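Local coordinates for Tat-secreted protein Rv2525c (Mycobacterium tuberculosis, PDB 4PMQ), which may act as a peptidoglycan hydrolase with glycosidase activity and, in vitro, cleaves short- to long-chain p-nitrophenyl esters, preferring the butyrate, at residues A[4-15]-A[187-198]; A[126-135]-A[152-160]. All coordinates share one frame; numbering follows the deposited sequence.

Contact 1: residues A[4-15]-A[187-198]; sequences LGTLLDYAAGVI and VGGVGVDVNQIL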
# COMPACT_ATOMS: atom_id res chain seq x y z
N LEU A 4 -2.78 -10.79 -13.46
CA LEU A 4 -1.61 -11.68 -13.42
C LEU A 4 -1.57 -12.48 -12.10
O LEU A 4 -0.59 -13.17 -11.79
CB LEU A 4 -0.34 -10.80 -13.51
CG LEU A 4 0.07 -10.19 -14.85
CD1 LEU A 4 -0.86 -9.08 -15.27
CD2 LEU A 4 1.43 -9.56 -14.74
N GLY A 5 -2.62 -12.36 -11.33
CA GLY A 5 -2.75 -12.99 -10.02
C GLY A 5 -3.31 -11.99 -9.04
O GLY A 5 -3.37 -10.78 -9.32
N THR A 6 -3.70 -12.49 -7.87
CA THR A 6 -4.34 -11.75 -6.79
C THR A 6 -3.40 -11.58 -5.61
O THR A 6 -2.75 -12.56 -5.25
CB THR A 6 -5.56 -12.60 -6.36
OG1 THR A 6 -6.51 -12.67 -7.44
CG2 THR A 6 -6.21 -12.15 -5.08
N LEU A 7 -3.43 -10.41 -4.98
CA LEU A 7 -2.76 -10.08 -3.74
C LEU A 7 -3.81 -9.67 -2.74
O LEU A 7 -4.71 -8.90 -3.09
CB LEU A 7 -1.74 -8.95 -3.88
CG LEU A 7 -0.61 -9.17 -4.89
CD1 LEU A 7 0.24 -7.92 -5.00
CD2 LEU A 7 0.29 -10.36 -4.51
N LEU A 8 -3.69 -10.15 -1.50
CA LEU A 8 -4.66 -9.76 -0.48
C LEU A 8 -4.08 -8.68 0.40
O LEU A 8 -2.89 -8.71 0.68
CB LEU A 8 -5.03 -10.97 0.40
CG LEU A 8 -5.61 -12.19 -0.34
CD1 LEU A 8 -5.94 -13.29 0.65
CD2 LEU A 8 -6.84 -11.81 -1.22
N ASP A 9 -4.94 -7.77 0.89
CA ASP A 9 -4.49 -6.80 1.88
C ASP A 9 -5.45 -6.88 3.08
O ASP A 9 -6.63 -7.18 2.91
CB ASP A 9 -4.33 -5.38 1.33
CG ASP A 9 -5.64 -4.67 1.07
OD1 ASP A 9 -6.26 -4.20 2.05
OD2 ASP A 9 -6.04 -4.59 -0.11
N TYR A 10 -4.93 -6.65 4.29
CA TYR A 10 -5.72 -6.81 5.52
C TYR A 10 -5.03 -6.15 6.67
O TYR A 10 -3.80 -6.19 6.74
CB TYR A 10 -5.93 -8.31 5.84
CG TYR A 10 -4.73 -9.18 5.53
CD1 TYR A 10 -4.51 -9.67 4.25
CD2 TYR A 10 -3.82 -9.54 6.53
CE1 TYR A 10 -3.42 -10.48 3.95
CE2 TYR A 10 -2.73 -10.38 6.25
CZ TYR A 10 -2.53 -10.83 4.95
OH TYR A 10 -1.48 -11.63 4.61
N ALA A 11 -5.82 -5.58 7.58
CA ALA A 11 -5.29 -4.90 8.76
C ALA A 11 -5.65 -5.59 10.07
O ALA A 11 -4.97 -5.34 11.08
CB ALA A 11 -5.83 -3.47 8.81
N ALA A 12 -6.73 -6.40 10.10
CA ALA A 12 -7.27 -6.93 11.36
C ALA A 12 -6.46 -8.05 12.01
O ALA A 12 -6.67 -8.33 13.19
CB ALA A 12 -8.71 -7.40 11.19
N GLY A 13 -5.54 -8.66 11.28
CA GLY A 13 -4.78 -9.77 11.85
C GLY A 13 -3.73 -10.31 10.91
O GLY A 13 -3.55 -9.80 9.79
N VAL A 14 -2.99 -11.30 11.38
CA VAL A 14 -1.93 -11.93 10.61
C VAL A 14 -2.47 -13.26 10.12
O VAL A 14 -2.97 -14.04 10.92
CB VAL A 14 -0.63 -12.11 11.45
CG1 VAL A 14 0.43 -12.87 10.67
CG2 VAL A 14 -0.10 -10.75 11.91
N ILE A 15 -2.34 -13.54 8.83
CA ILE A 15 -2.86 -14.80 8.32
C ILE A 15 -1.74 -15.79 8.01
O ILE A 15 -0.80 -15.41 7.31
CB ILE A 15 -3.73 -14.56 7.05
CG1 ILE A 15 -4.91 -13.62 7.34
CG2 ILE A 15 -4.22 -15.90 6.40
CD1 ILE A 15 -5.51 -13.02 6.04
N VAL A 187 -10.35 -14.65 5.31
CA VAL A 187 -9.34 -15.70 5.16
C VAL A 187 -8.69 -15.90 6.53
O VAL A 187 -8.21 -14.93 7.11
CB VAL A 187 -8.29 -15.41 4.05
CG1 VAL A 187 -7.23 -16.52 3.98
CG2 VAL A 187 -8.97 -15.24 2.69
N GLY A 188 -8.71 -17.13 7.05
CA GLY A 188 -8.17 -17.43 8.37
C GLY A 188 -8.76 -16.56 9.48
O GLY A 188 -8.01 -16.10 10.36
N GLY A 189 -10.08 -16.30 9.40
CA GLY A 189 -10.81 -15.45 10.33
C GLY A 189 -10.60 -13.95 10.18
O GLY A 189 -11.10 -13.15 10.98
N VAL A 190 -9.86 -13.52 9.13
CA VAL A 190 -9.55 -12.11 8.92
C VAL A 190 -10.19 -11.57 7.64
O VAL A 190 -10.05 -12.20 6.58
CB VAL A 190 -8.00 -11.94 8.88
CG1 VAL A 190 -7.59 -10.48 8.62
CG2 VAL A 190 -7.34 -12.48 10.16
N GLY A 191 -10.87 -10.42 7.74
CA GLY A 191 -11.42 -9.75 6.56
C GLY A 191 -10.29 -9.32 5.63
O GLY A 191 -9.24 -8.83 6.09
N VAL A 192 -10.44 -9.57 4.31
CA VAL A 192 -9.39 -9.19 3.36
C VAL A 192 -10.00 -8.41 2.20
O VAL A 192 -11.18 -8.57 1.89
CB VAL A 192 -8.57 -10.40 2.82
CG1 VAL A 192 -7.88 -11.16 3.95
CG2 VAL A 192 -9.42 -11.34 1.95
N ASP A 193 -9.16 -7.59 1.58
CA ASP A 193 -9.42 -6.91 0.32
C ASP A 193 -8.68 -7.64 -0.77
O ASP A 193 -7.60 -8.20 -0.52
CB ASP A 193 -8.99 -5.43 0.37
CG ASP A 193 -9.52 -4.67 1.57
OD1 ASP A 193 -10.72 -4.86 1.92
OD2 ASP A 193 -8.78 -3.82 2.11
N VAL A 194 -9.22 -7.61 -1.97
CA VAL A 194 -8.64 -8.32 -3.10
C VAL A 194 -8.06 -7.34 -4.09
O VAL A 194 -8.72 -6.37 -4.47
CB VAL A 194 -9.68 -9.24 -3.78
CG1 VAL A 194 -9.07 -9.97 -4.96
CG2 VAL A 194 -10.26 -10.25 -2.78
N ASN A 195 -6.81 -7.62 -4.52
CA ASN A 195 -6.12 -6.75 -5.47
C ASN A 195 -5.67 -7.57 -6.66
O ASN A 195 -5.10 -8.66 -6.47
CB ASN A 195 -4.91 -6.08 -4.81
CG ASN A 195 -5.32 -5.34 -3.56
OD1 ASN A 195 -5.82 -4.22 -3.65
ND2 ASN A 195 -5.25 -5.99 -2.40
N GLN A 196 -5.82 -7.01 -7.86
CA GLN A 196 -5.34 -7.64 -9.11
C GLN A 196 -3.98 -7.07 -9.49
O GLN A 196 -3.78 -5.86 -9.43
CB GLN A 196 -6.34 -7.38 -10.24
CG GLN A 196 -7.64 -8.15 -10.03
CD GLN A 196 -8.58 -8.12 -11.22
OE1 GLN A 196 -8.58 -7.19 -12.05
NE2 GLN A 196 -9.43 -9.13 -11.29
N ILE A 197 -3.06 -7.94 -9.87
CA ILE A 197 -1.75 -7.56 -10.39
C ILE A 197 -1.92 -7.25 -11.89
O ILE A 197 -2.46 -8.08 -12.65
CB ILE A 197 -0.72 -8.69 -10.15
CG1 ILE A 197 -0.54 -8.98 -8.64
CG2 ILE A 197 0.61 -8.36 -10.85
CD1 ILE A 197 0.20 -10.36 -8.41
N LEU A 198 -1.44 -6.08 -12.33
CA LEU A 198 -1.60 -5.64 -13.71
C LEU A 198 -0.32 -5.60 -14.52
O LEU A 198 -0.37 -5.60 -15.76
CB LEU A 198 -2.17 -4.23 -13.71
CG LEU A 198 -3.54 -4.10 -12.99
CD1 LEU A 198 -3.83 -2.66 -12.70
CD2 LEU A 198 -4.65 -4.79 -13.78
O HOH W 1 -8.66 -6.84 7.93
O HOH W 2 -5.33 -15.81 11.04
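Leu4 opens the pairing by giving its backbone N to Ile197 O, while its CB rests 3.7 Å from CG2 of Ile197, the two side chains crossing at about a right angle. Gly5 O then accepts from Ile197 N, at backbone angles that call for glycine. Thr6 to Asp9 run antiparallel to strand 190-197. Thr6 faces Gln196 as a non-hydrogen-bonded pair, and on the other face Leu7 CG meets CG1 and CD1 of Ile197. Leu7 O is gripped twice by Asn195, by its backbone N and by ND2, the latter 3.0 Å away and above the carbonyl plane. Leu8 turns back to the Thr6 face, where it lies alongside Val194.

Asp9 makes the polar centre. Its OD2 receives Asn195 ND2 on the anti lone pair at 2.8 Å, the bond nearly straight (170°) and within the amide plane. With chi1 at 74°, CG sits between the backbone N and the carbonyl carbon, and OD1 comes 2.5 Å from Asp193 OD2. Gln179 also binds Asp9 OD2, and Asp183 N holds Asp193 OD1. Beyond the strand, Tyr10 CD1 packs on Val192 CG1, and a water joins Ala12 N to Gly191 O. Ile15 pushes CD1 over the centre of the Tyr10 ring and against Val192 CG1 (3.7 Å), with CG1 beside Val190, next to the type I' turn of the 184-187/190-197 hairpin. The first strand thus pairs with the last to close the curled sheet of a TIM-barrel-like glycoside hydrolase domain, its acids beside glycerol and tartrate probably taken from the crystallisation liquor, consistent with a pocket.

Contact 2: residues A[126-135]-A[152-160]; sequences LRSWESVIGH and NDGLGSYFW
Glu130, on helix 115-133, reaches across to Gly156 in the loop between helix 144-153 and strand 158-161, a helix-to-strand connection of the TIM-barrel-like beta/alpha fold. Helix 144-153 ends in a Schellman motif at Gly154, whose positive phi turns the chain into this loop.

The hydrogen bonds centre on Glu130. Its OE2 accepts from Gly156 N at 2.8 Å in an almost straight bond (175°), on the anti side and tilted from the carboxylate plane. From the opposite face of that plane comes His135 ND1, at 2.7 Å; the glutamate lies near the plane of the imidazole, so the bond should help fix the ring's rotation. Two donors on one oxygen would be expected to favour the charged carboxylate. The other oxygen, OE1, takes a water that also donates to Gly154 O, so the loop is tied to the same side chain at Gly154 and at Gly156.

Apolar packing flanks this network. Leu155 leaves the backbone pointing away from the helix, yet both its methyls come back to it: CD1 lies 3.8 Å from Leu126 CB, and CD2 meets the aliphatic CG of Arg127 at 3.7 Å and the Glu130 carboxyl carbon.

At the histidine, His135 CE1 is 3.2 Å from Gly156 O. Ser157 OG sits over one face of the imidazole, offset toward its rim, and donates to His135 O at 2.8 Å from above the carbonyl plane.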
# COMPACT_ATOMS: atom_id res chain seq x y z
N LEU A 126 4.01 13.40 -0.97
CA LEU A 126 4.64 12.39 -1.83
C LEU A 126 6.09 12.77 -2.21
O LEU A 126 6.94 11.87 -2.31
CB LEU A 126 3.79 12.12 -3.08
CG LEU A 126 2.44 11.41 -2.85
CD1 LEU A 126 1.69 11.20 -4.16
CD2 LEU A 126 2.61 10.05 -2.12
N ARG A 127 6.39 14.09 -2.36
CA ARG A 127 7.77 14.51 -2.64
C ARG A 127 8.65 14.17 -1.40
O ARG A 127 9.80 13.76 -1.58
CB ARG A 127 7.85 15.99 -3.00
CG ARG A 127 7.29 16.30 -4.39
CD ARG A 127 7.45 17.77 -4.72
NE ARG A 127 7.10 18.07 -6.11
CZ ARG A 127 6.77 19.27 -6.56
NH1 ARG A 127 6.71 20.31 -5.73
NH2 ARG A 127 6.44 19.44 -7.84
N SER A 128 8.09 14.30 -0.15
CA SER A 128 8.85 13.90 1.05
C SER A 128 9.15 12.41 1.04
O SER A 128 10.27 12.01 1.38
CB SER A 128 8.10 14.26 2.32
OG SER A 128 8.26 15.64 2.57
N TRP A 129 8.16 11.57 0.62
CA TRP A 129 8.43 10.15 0.49
C TRP A 129 9.59 9.94 -0.49
O TRP A 129 10.51 9.17 -0.18
CB TRP A 129 7.18 9.39 0.02
CG TRP A 129 6.32 8.95 1.17
CD1 TRP A 129 5.36 9.67 1.81
CD2 TRP A 129 6.39 7.68 1.83
NE1 TRP A 129 4.79 8.91 2.81
CE2 TRP A 129 5.42 7.70 2.87
CE3 TRP A 129 7.18 6.53 1.66
CZ2 TRP A 129 5.18 6.59 3.69
CZ3 TRP A 129 6.94 5.43 2.48
CH2 TRP A 129 5.95 5.46 3.47
N GLU A 130 9.58 10.65 -1.65
CA GLU A 130 10.69 10.52 -2.62
C GLU A 130 12.03 10.98 -2.03
O GLU A 130 13.08 10.42 -2.38
CB GLU A 130 10.39 11.35 -3.85
CG GLU A 130 9.16 10.81 -4.60
CD GLU A 130 9.09 11.41 -6.00
OE1 GLU A 130 9.61 12.52 -6.19
OE2 GLU A 130 8.53 10.75 -6.91
N SER A 131 12.00 11.98 -1.16
CA SER A 131 13.22 12.49 -0.56
C SER A 131 13.76 11.55 0.49
O SER A 131 14.93 11.68 0.84
CB SER A 131 12.99 13.86 0.06
OG SER A 131 14.24 14.39 0.48
N VAL A 132 12.93 10.66 1.04
CA VAL A 132 13.40 9.78 2.10
C VAL A 132 13.85 8.45 1.50
O VAL A 132 15.01 8.04 1.74
CB VAL A 132 12.31 9.57 3.18
CG1 VAL A 132 12.72 8.47 4.16
CG2 VAL A 132 12.03 10.89 3.92
N ILE A 133 12.95 7.77 0.73
CA ILE A 133 13.30 6.46 0.17
C ILE A 133 13.65 6.49 -1.33
O ILE A 133 14.16 5.48 -1.84
CB ILE A 133 12.17 5.43 0.46
CG1 ILE A 133 10.85 5.81 -0.25
CG2 ILE A 133 11.98 5.25 1.97
CD1 ILE A 133 9.74 4.71 -0.01
N GLY A 134 13.42 7.62 -2.02
CA GLY A 134 13.75 7.73 -3.44
C GLY A 134 12.55 7.62 -4.35
O GLY A 134 11.61 6.89 -4.06
N HIS A 135 12.61 8.33 -5.50
CA HIS A 135 11.58 8.28 -6.52
C HIS A 135 11.27 6.82 -6.91
O HIS A 135 10.09 6.44 -6.97
CB HIS A 135 12.05 9.06 -7.75
CG HIS A 135 11.13 8.93 -8.93
ND1 HIS A 135 9.91 9.59 -8.96
CD2 HIS A 135 11.31 8.27 -10.10
CE1 HIS A 135 9.37 9.27 -10.13
NE2 HIS A 135 10.17 8.49 -10.85
N ASN A 152 1.26 12.50 -14.26
CA ASN A 152 1.45 13.71 -15.05
C ASN A 152 2.53 14.64 -14.42
O ASN A 152 3.21 15.37 -15.14
CB ASN A 152 0.11 14.44 -15.17
CG ASN A 152 0.12 15.52 -16.21
OD1 ASN A 152 0.62 15.33 -17.31
ND2 ASN A 152 -0.41 16.68 -15.89
N ASP A 153 2.67 14.61 -13.08
CA ASP A 153 3.69 15.40 -12.35
C ASP A 153 5.02 14.67 -12.17
O ASP A 153 5.95 15.24 -11.58
CB ASP A 153 3.18 15.82 -10.99
CG ASP A 153 2.14 16.93 -11.08
OD1 ASP A 153 2.15 17.67 -12.10
OD2 ASP A 153 1.38 17.12 -10.11
N GLY A 154 5.09 13.41 -12.59
CA GLY A 154 6.30 12.62 -12.40
C GLY A 154 6.54 12.30 -10.94
O GLY A 154 7.70 12.18 -10.52
N LEU A 155 5.45 12.15 -10.14
CA LEU A 155 5.51 11.82 -8.73
C LEU A 155 5.21 10.35 -8.54
O LEU A 155 4.15 9.87 -8.99
CB LEU A 155 4.44 12.62 -7.97
CG LEU A 155 4.84 13.71 -7.06
CD1 LEU A 155 3.60 14.18 -6.30
CD2 LEU A 155 5.92 13.25 -6.06
N GLY A 156 6.13 9.63 -7.91
CA GLY A 156 5.95 8.21 -7.67
C GLY A 156 6.38 7.36 -8.85
O GLY A 156 6.46 7.84 -9.99
N SER A 157 6.61 6.07 -8.57
CA SER A 157 7.03 5.12 -9.61
C SER A 157 6.08 3.94 -9.71
O SER A 157 6.07 3.25 -10.73
CB SER A 157 8.45 4.62 -9.33
OG SER A 157 9.38 5.67 -9.55
N TYR A 158 5.35 3.64 -8.62
CA TYR A 158 4.40 2.52 -8.57
C TYR A 158 3.04 3.04 -8.19
O TYR A 158 2.91 3.94 -7.36
CB TYR A 158 4.85 1.45 -7.58
CG TYR A 158 6.09 0.68 -8.01
CD1 TYR A 158 5.97 -0.50 -8.73
CD2 TYR A 158 7.37 1.11 -7.65
CE1 TYR A 158 7.09 -1.23 -9.13
CE2 TYR A 158 8.51 0.40 -8.07
CZ TYR A 158 8.35 -0.79 -8.79
OH TYR A 158 9.42 -1.56 -9.19
N PHE A 159 1.99 2.46 -8.81
CA PHE A 159 0.64 2.96 -8.59
C PHE A 159 -0.33 1.81 -8.29
O PHE A 159 -0.37 0.81 -9.02
CB PHE A 159 0.21 3.75 -9.84
CG PHE A 159 1.17 4.89 -10.11
CD1 PHE A 159 1.15 6.04 -9.32
CD2 PHE A 159 2.16 4.77 -11.08
CE1 PHE A 159 2.09 7.06 -9.51
CE2 PHE A 159 3.11 5.80 -11.27
CZ PHE A 159 3.07 6.93 -10.47
N TRP A 160 -1.08 1.95 -7.21
CA TRP A 160 -2.04 0.94 -6.77
C TRP A 160 -3.38 1.62 -6.70
O TRP A 160 -3.58 2.52 -5.87
CB TRP A 160 -1.59 0.38 -5.40
CG TRP A 160 -2.56 -0.55 -4.73
CD1 TRP A 160 -3.60 -1.23 -5.29
CD2 TRP A 160 -2.53 -0.93 -3.34
NE1 TRP A 160 -4.24 -2.01 -4.34
CE2 TRP A 160 -3.60 -1.84 -3.13
CE3 TRP A 160 -1.69 -0.62 -2.26
CZ2 TRP A 160 -3.91 -2.35 -1.87
CZ3 TRP A 160 -2.00 -1.11 -1.01
CH2 TRP A 160 -3.07 -2.01 -0.83
O HOH W 3 9.26 13.60 -8.62

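Both contacts bind parts of one curled sheet, on opposite sides of the chain's centre and with their own centres about 24 Å apart. Contact 1 is the more buried and joins strand to strand, its main-chain bonds flanked by apolar packing and by acids and an amide in what is probably a pocket. Contact 2 ties a helix to a loop outside the strands; it is smaller, partly exposed, and relies on one glutamate, a histidine and a bridging water. The two meet at Trp160, whose NE1 probably hydrogen-bonds Asn195 OD1 at 2.8 Å, while its CZ2 packs against Asp9 OD2. The strand leading out of contact 2 thus adjoins the polar centre of contact 1.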